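Local coordinates for EIAV protease (Equine infectious anemia virus, PDB 1FMB), which probably cleaves the viral polyprotein as a dimeric retroviral aspartyl protease, at residues A[31-36]-A[63-68]; A[76-81]-A[92-97]. The protein carries 1 engineered substitution. One frame throughout, in Å; residues are numbered along the deposited sequence.

How the contacts relate
Strand 74-83 connects the two contacts: it pairs in parallel with strand 32-34 and antiparallel with strand 58-71, the strands of contact 1, and its 76-81 stretch receives helix 92-97 in contact 2. The contact centres are 10 Å apart. Polar links that span them include Leu33 N to Leu81 O at 2.7 Å, a probable hydrogen bond between strands, and Ser31 OG to Asp93 OD1 at 2.8 Å, which probably links the residue just before strand 32-34 to the helix. Neither contact lines the inhibitor pocket directly: the side chains of Leu33 and Met80 are about 11 Å and 10 Å from the bound inhibitor. Yet 31-36 immediately follows the pocket residues Ala28, Asp29 and Thr30.

Contact 1: residues A[31-36]-A[63-68]; sequences SVLTTA and FSTPVT
Leu33 meets Thr65 and Val67 through one methyl, CD2, which is directed at strand 63-68 over the gap between two methyls of that strand. The approach to Thr65 is the nearer, with Leu33 CD2 4.2 Å from Thr65 CG2; Val67 CG1 lies 4.5 Å from Leu33 CD2. Seen from CD2 the two partners are about 59° apart, so the three methyls form a nearly equilateral triangle. The CG-CD2 bond points between them, somewhat nearer the line to Thr65 CG2 (151° at CD2). With CG of Leu33 anti to the backbone N (chi1 -170°) the branch leaves its own strand, and CD2, extended opposite CA about the CB-CG bond, leads. Thr65 turns its methyl here, while its OG1 is hydrogen-bonded to the carbonyl oxygen of Arg46. Tyr38, from helix 35-40, touches both Leu33 and Thr65. All three touching residues are buried, although the segments bury just 89 Å² between them, as expected of strands that are not direct neighbours. Strand 74-83 separates them, bonding Leu33 through Leu81 and Ala83 and Thr65 through Met80. Such side-chain contact across an intervening strand belongs to the hydrophobic core of the β-rich retroviral aspartyl protease fold.

Contact 2: residues A[76-81]-A[92-97]; sequences IKTRML and RDILQD
Asp97 meets Ile76 at the OD2 end of its carboxylate: the methyl Ile76 CG2 comes in tilted, above the carboxylate plane and off to the side of OD2, at 4.1 Å from Asp97 OD2, and does not cover the group. On the same side of that plane, Ile76 CD1 comes to 4.0 Å from Asp97 CB, so the isoleucine lies against the aliphatic root of the aspartate as well. The second flat group, the carboxylate of Asp93, makes no contact with the strand within 4.5 Å. Its oxygens are engaged elsewhere: besides Ser31, OD1 accepts a weak bond from Ile94 N (2.9 Å, 131°), and OD2 makes a weak one with Thr30 OG1. Ile94, one residue after Asp93, supplies the apolar projection toward the strand. Its chain is extended beyond CG1 (chi2 -178°), which places CD1 4.0 Å from Thr78 CG2 and 4.2 Å from Met80 CG. The Met80 side chain crosses that of Ile94 nearly at a right angle. Helix and strand run almost antiparallel (167°), with their axes 10.5 Å apart. At the helix start, Arg92 NH1 hydrogen-bonds Leu5 O of the second subunit, while its NH2 makes a salt bridge with Asp29. With the closest side-chain approaches between the segments at 4.0 Å and 226 Å² buried, helix 92-97 is probably held to strand 76-81 mainly by van der Waals packing, with water excluded at the Ile94-Met80 end and the Ile76-Asp97 end more open to solvent.

Contact 1: residues A[31-36]-A[63-68]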
loop_
_atom_site.group_PDB
_atom_site.type_symbol
_atom_site.label_atom_id
_atom_site.label_comp_id
_atom_site.label_asym_id
_atom_site.label_seq_id
_atom_site.Cartn_x
_atom_site.Cartn_y
_atom_site.Cartn_z
ATOM N N SER A 31 1.824 10.587 -0.058
ATOM C CA SER A 31 1.859 10.413 -1.540
ATOM C C SER A 31 3.254 10.720 -2.107
ATOM O O SER A 31 3.890 11.666 -1.651
ATOM C CB SER A 31 0.853 11.397 -2.040
ATOM O OG SER A 31 -0.481 11.042 -1.678
ATOM N N VAL A 32 3.654 9.987 -3.131
ATOM C CA VAL A 32 4.980 10.141 -3.716
ATOM C C VAL A 32 4.937 10.100 -5.238
ATOM O O VAL A 32 4.374 9.239 -5.893
ATOM C CB VAL A 32 5.824 8.911 -3.269
ATOM C CG1 VAL A 32 7.305 9.128 -3.681
ATOM C CG2 VAL A 32 5.799 8.820 -1.734
ATOM N N LEU A 33 5.564 11.095 -5.817
ATOM C CA LEU A 33 5.676 11.157 -7.298
ATOM C C LEU A 33 7.059 10.551 -7.597
ATOM O O LEU A 33 8.086 10.849 -6.934
ATOM C CB LEU A 33 5.673 12.660 -7.458
ATOM C CG LEU A 33 5.545 13.416 -8.753
ATOM C CD1 LEU A 33 4.269 12.933 -9.461
ATOM C CD2 LEU A 33 5.531 14.901 -8.405
ATOM N N THR A 34 7.050 9.756 -8.670
ATOM C CA THR A 34 8.352 9.203 -9.111
ATOM C C THR A 34 9.128 10.365 -9.730
ATOM O O THR A 34 8.613 11.374 -10.226
ATOM C CB THR A 34 8.237 8.070 -10.125
ATOM O OG1 THR A 34 7.729 8.552 -11.412
ATOM C CG2 THR A 34 7.304 6.936 -9.776
ATOM N N THR A 35 10.457 10.340 -9.683
ATOM C CA THR A 35 11.253 11.406 -10.293
ATOM C C THR A 35 11.010 11.552 -11.817
ATOM O O THR A 35 11.079 12.715 -12.275
ATOM C CB THR A 35 12.726 10.993 -10.109
ATOM O OG1 THR A 35 12.964 10.800 -8.702
ATOM C CG2 THR A 35 13.636 12.063 -10.703
ATOM N N ALA A 36 10.764 10.475 -12.538
ATOM C CA ALA A 36 10.520 10.437 -13.978
ATOM C C ALA A 36 9.219 11.221 -14.200
ATOM O O ALA A 36 9.205 12.037 -15.117
ATOM C CB ALA A 36 10.317 9.060 -14.578
ATOM N N PHE A 63 12.499 14.523 -1.839
ATOM C CA PHE A 63 12.434 15.984 -1.742
ATOM C C PHE A 63 10.913 16.259 -1.829
ATOM O O PHE A 63 10.233 15.332 -2.276
ATOM C CB PHE A 63 13.099 16.842 -2.749
ATOM C CG PHE A 63 12.870 16.672 -4.190
ATOM C CD1 PHE A 63 11.855 17.365 -4.833
ATOM C CD2 PHE A 63 13.728 15.847 -4.889
ATOM C CE1 PHE A 63 11.727 17.219 -6.206
ATOM C CE2 PHE A 63 13.576 15.678 -6.264
ATOM C CZ PHE A 63 12.568 16.375 -6.909
ATOM N N SER A 64 10.414 17.369 -1.362
ATOM C CA SER A 64 8.975 17.644 -1.480
ATOM C C SER A 64 8.819 18.759 -2.537
ATOM O O SER A 64 9.716 19.583 -2.763
ATOM C CB SER A 64 8.265 17.913 -0.188
ATOM O OG SER A 64 8.647 19.097 0.410
ATOM N N THR A 65 7.616 18.833 -3.110
ATOM C CA THR A 65 7.353 19.854 -4.162
ATOM C C THR A 65 5.886 20.204 -4.180
ATOM O O THR A 65 5.056 19.321 -3.944
ATOM C CB THR A 65 7.845 19.308 -5.508
ATOM O OG1 THR A 65 7.927 20.364 -6.486
ATOM C CG2 THR A 65 7.014 18.183 -6.156
ATOM N N PRO A 66 5.481 21.443 -4.421
ATOM C CA PRO A 66 4.087 21.880 -4.414
ATOM C C PRO A 66 3.405 21.443 -5.695
ATOM O O PRO A 66 3.959 21.434 -6.816
ATOM C CB PRO A 66 4.112 23.422 -4.202
ATOM C CG PRO A 66 5.517 23.827 -4.527
ATOM C CD PRO A 66 6.363 22.591 -4.677
ATOM N N VAL A 67 2.171 20.918 -5.531
ATOM C CA VAL A 67 1.445 20.437 -6.681
ATOM C C VAL A 67 -0.041 20.812 -6.520
ATOM O O VAL A 67 -0.525 21.173 -5.473
ATOM C CB VAL A 67 1.456 18.896 -6.937
ATOM C CG1 VAL A 67 2.840 18.278 -7.213
ATOM C CG2 VAL A 67 0.803 18.132 -5.775
ATOM N N THR A 68 -0.735 20.866 -7.632
ATOM C CA THR A 68 -2.166 21.042 -7.749
ATOM C C THR A 68 -2.659 19.735 -8.413
ATOM O O THR A 68 -2.287 19.273 -9.509
ATOM C CB THR A 68 -2.583 22.179 -8.701
ATOM O OG1 THR A 68 -2.165 23.332 -7.962
ATOM C CG2 THR A 68 -4.105 22.180 -8.672
#

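Contact 2: residues A[76-81]-A[92-97]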
loop_
_atom_site.group_PDB
_atom_site.type_symbol
_atom_site.label_atom_id
_atom_site.label_comp_id
_atom_site.label_asym_id
_atom_site.label_seq_id
_atom_site.Cartn_x
_atom_site.Cartn_y
_atom_site.Cartn_z
ATOM N N ILE A 76 -7.010 20.023 -5.509
ATOM C CA ILE A 76 -6.265 19.968 -4.253
ATOM C C ILE A 76 -4.881 20.582 -4.425
ATOM O O ILE A 76 -4.203 20.265 -5.395
ATOM C CB ILE A 76 -6.185 18.491 -3.857
ATOM C CG1 ILE A 76 -7.565 18.084 -3.314
ATOM C CG2 ILE A 76 -5.135 18.206 -2.810
ATOM C CD1 ILE A 76 -7.916 16.714 -3.841
ATOM N N LYS A 77 -4.539 21.456 -3.496
ATOM C CA LYS A 77 -3.240 22.134 -3.593
ATOM C C LYS A 77 -2.476 21.574 -2.396
ATOM O O LYS A 77 -2.910 21.726 -1.239
ATOM C CB LYS A 77 -3.429 23.615 -3.336
ATOM C CG LYS A 77 -3.004 24.652 -4.326
ATOM C CD LYS A 77 -4.274 24.954 -5.130
ATOM C CE LYS A 77 -4.164 26.230 -5.953
ATOM N NZ LYS A 77 -3.089 26.198 -6.996
ATOM N N THR A 78 -1.394 20.858 -2.650
ATOM C CA THR A 78 -0.668 20.301 -1.517
ATOM C C THR A 78 0.784 20.062 -1.892
ATOM O O THR A 78 1.227 20.612 -2.906
ATOM C CB THR A 78 -1.395 18.998 -1.128
ATOM O OG1 THR A 78 -0.793 18.525 0.082
ATOM C CG2 THR A 78 -1.343 17.975 -2.248
ATOM N N ARG A 79 1.557 19.371 -1.063
ATOM C CA ARG A 79 2.920 19.059 -1.363
ATOM C C ARG A 79 2.981 17.539 -1.567
ATOM O O ARG A 79 2.220 16.806 -0.908
ATOM C CB ARG A 79 3.928 19.419 -0.291
ATOM C CG ARG A 79 4.313 20.887 -0.459
ATOM C CD ARG A 79 5.818 21.007 -0.342
ATOM N NE ARG A 79 6.190 22.233 0.348
ATOM C CZ ARG A 79 7.091 22.207 1.337
ATOM N NH1 ARG A 79 7.681 21.096 1.769
ATOM N NH2 ARG A 79 7.390 23.361 1.929
ATOM N N MET A 80 3.819 17.051 -2.471
ATOM C CA MET A 80 3.962 15.636 -2.693
ATOM C C MET A 80 5.469 15.351 -2.573
ATOM O O MET A 80 6.256 16.227 -2.943
ATOM C CB MET A 80 3.628 15.224 -4.130
ATOM C CG MET A 80 2.177 14.790 -4.238
ATOM S SD MET A 80 1.741 14.238 -5.889
ATOM C CE MET A 80 1.956 12.449 -5.944
ATOM N N LEU A 81 5.820 14.183 -2.066
ATOM C CA LEU A 81 7.250 13.862 -2.035
ATOM C C LEU A 81 7.666 13.380 -3.415
ATOM O O LEU A 81 6.814 12.979 -4.262
ATOM C CB LEU A 81 7.502 12.695 -1.059
ATOM C CG LEU A 81 7.015 12.996 0.370
ATOM C CD1 LEU A 81 7.325 11.825 1.288
ATOM C CD2 LEU A 81 7.685 14.269 0.869
ATOM N N ARG A 92 -2.674 7.984 1.804
ATOM C CA ARG A 92 -3.795 8.365 2.671
ATOM C C ARG A 92 -4.033 9.856 2.785
ATOM O O ARG A 92 -5.197 10.260 2.939
ATOM C CB ARG A 92 -3.647 7.676 4.054
ATOM C CG ARG A 92 -3.796 6.122 3.964
ATOM C CD ARG A 92 -3.913 5.600 5.441
ATOM N NE ARG A 92 -2.729 5.851 6.241
ATOM C CZ ARG A 92 -2.497 6.832 7.104
ATOM N NH1 ARG A 92 -3.444 7.759 7.418
ATOM N NH2 ARG A 92 -1.345 6.966 7.773
ATOM N N ASP A 93 -2.974 10.651 2.748
ATOM C CA ASP A 93 -3.155 12.091 2.846
ATOM C C ASP A 93 -4.009 12.583 1.706
ATOM O O ASP A 93 -5.006 13.244 1.981
ATOM C CB ASP A 93 -1.808 12.828 2.915
ATOM C CG ASP A 93 -0.913 12.548 1.711
ATOM O OD1 ASP A 93 -1.024 11.557 0.990
ATOM O OD2 ASP A 93 -0.022 13.364 1.406
ATOM N N ILE A 94 -3.760 12.182 0.459
ATOM C CA ILE A 94 -4.559 12.631 -0.673
ATOM C C ILE A 94 -5.829 11.835 -0.839
ATOM O O ILE A 94 -6.894 12.342 -1.252
ATOM C CB ILE A 94 -3.660 12.640 -1.944
ATOM C CG1 ILE A 94 -2.687 13.798 -1.801
ATOM C CG2 ILE A 94 -4.574 12.966 -3.133
ATOM C CD1 ILE A 94 -1.725 14.041 -2.942
ATOM N N LEU A 95 -5.829 10.535 -0.522
ATOM C CA LEU A 95 -7.042 9.741 -0.576
ATOM C C LEU A 95 -8.134 10.312 0.344
ATOM O O LEU A 95 -9.308 10.270 0.001
ATOM C CB LEU A 95 -6.711 8.300 -0.172
ATOM C CG LEU A 95 -5.959 7.494 -1.226
ATOM C CD1 LEU A 95 -5.718 6.068 -0.753
ATOM C CD2 LEU A 95 -6.594 7.488 -2.614
ATOM N N GLN A 96 -7.783 10.782 1.538
ATOM C CA GLN A 96 -8.693 11.371 2.516
ATOM C C GLN A 96 -9.298 12.632 1.906
ATOM O O GLN A 96 -10.528 12.883 1.937
ATOM C CB GLN A 96 -7.956 11.683 3.819
ATOM C CG GLN A 96 -8.837 12.203 4.937
ATOM C CD GLN A 96 -8.096 12.511 6.233
ATOM O OE1 GLN A 96 -6.914 12.210 6.362
ATOM N NE2 GLN A 96 -8.780 13.128 7.194
ATOM N N ASP A 97 -8.447 13.420 1.274
ATOM C CA ASP A 97 -8.889 14.647 0.599
ATOM C C ASP A 97 -9.923 14.326 -0.485
ATOM O O ASP A 97 -10.913 15.039 -0.620
ATOM C CB ASP A 97 -7.751 15.400 -0.109
ATOM C CG ASP A 97 -6.875 16.094 0.920
ATOM O OD1 ASP A 97 -7.452 16.425 1.979
ATOM O OD2 ASP A 97 -5.654 16.286 0.730
#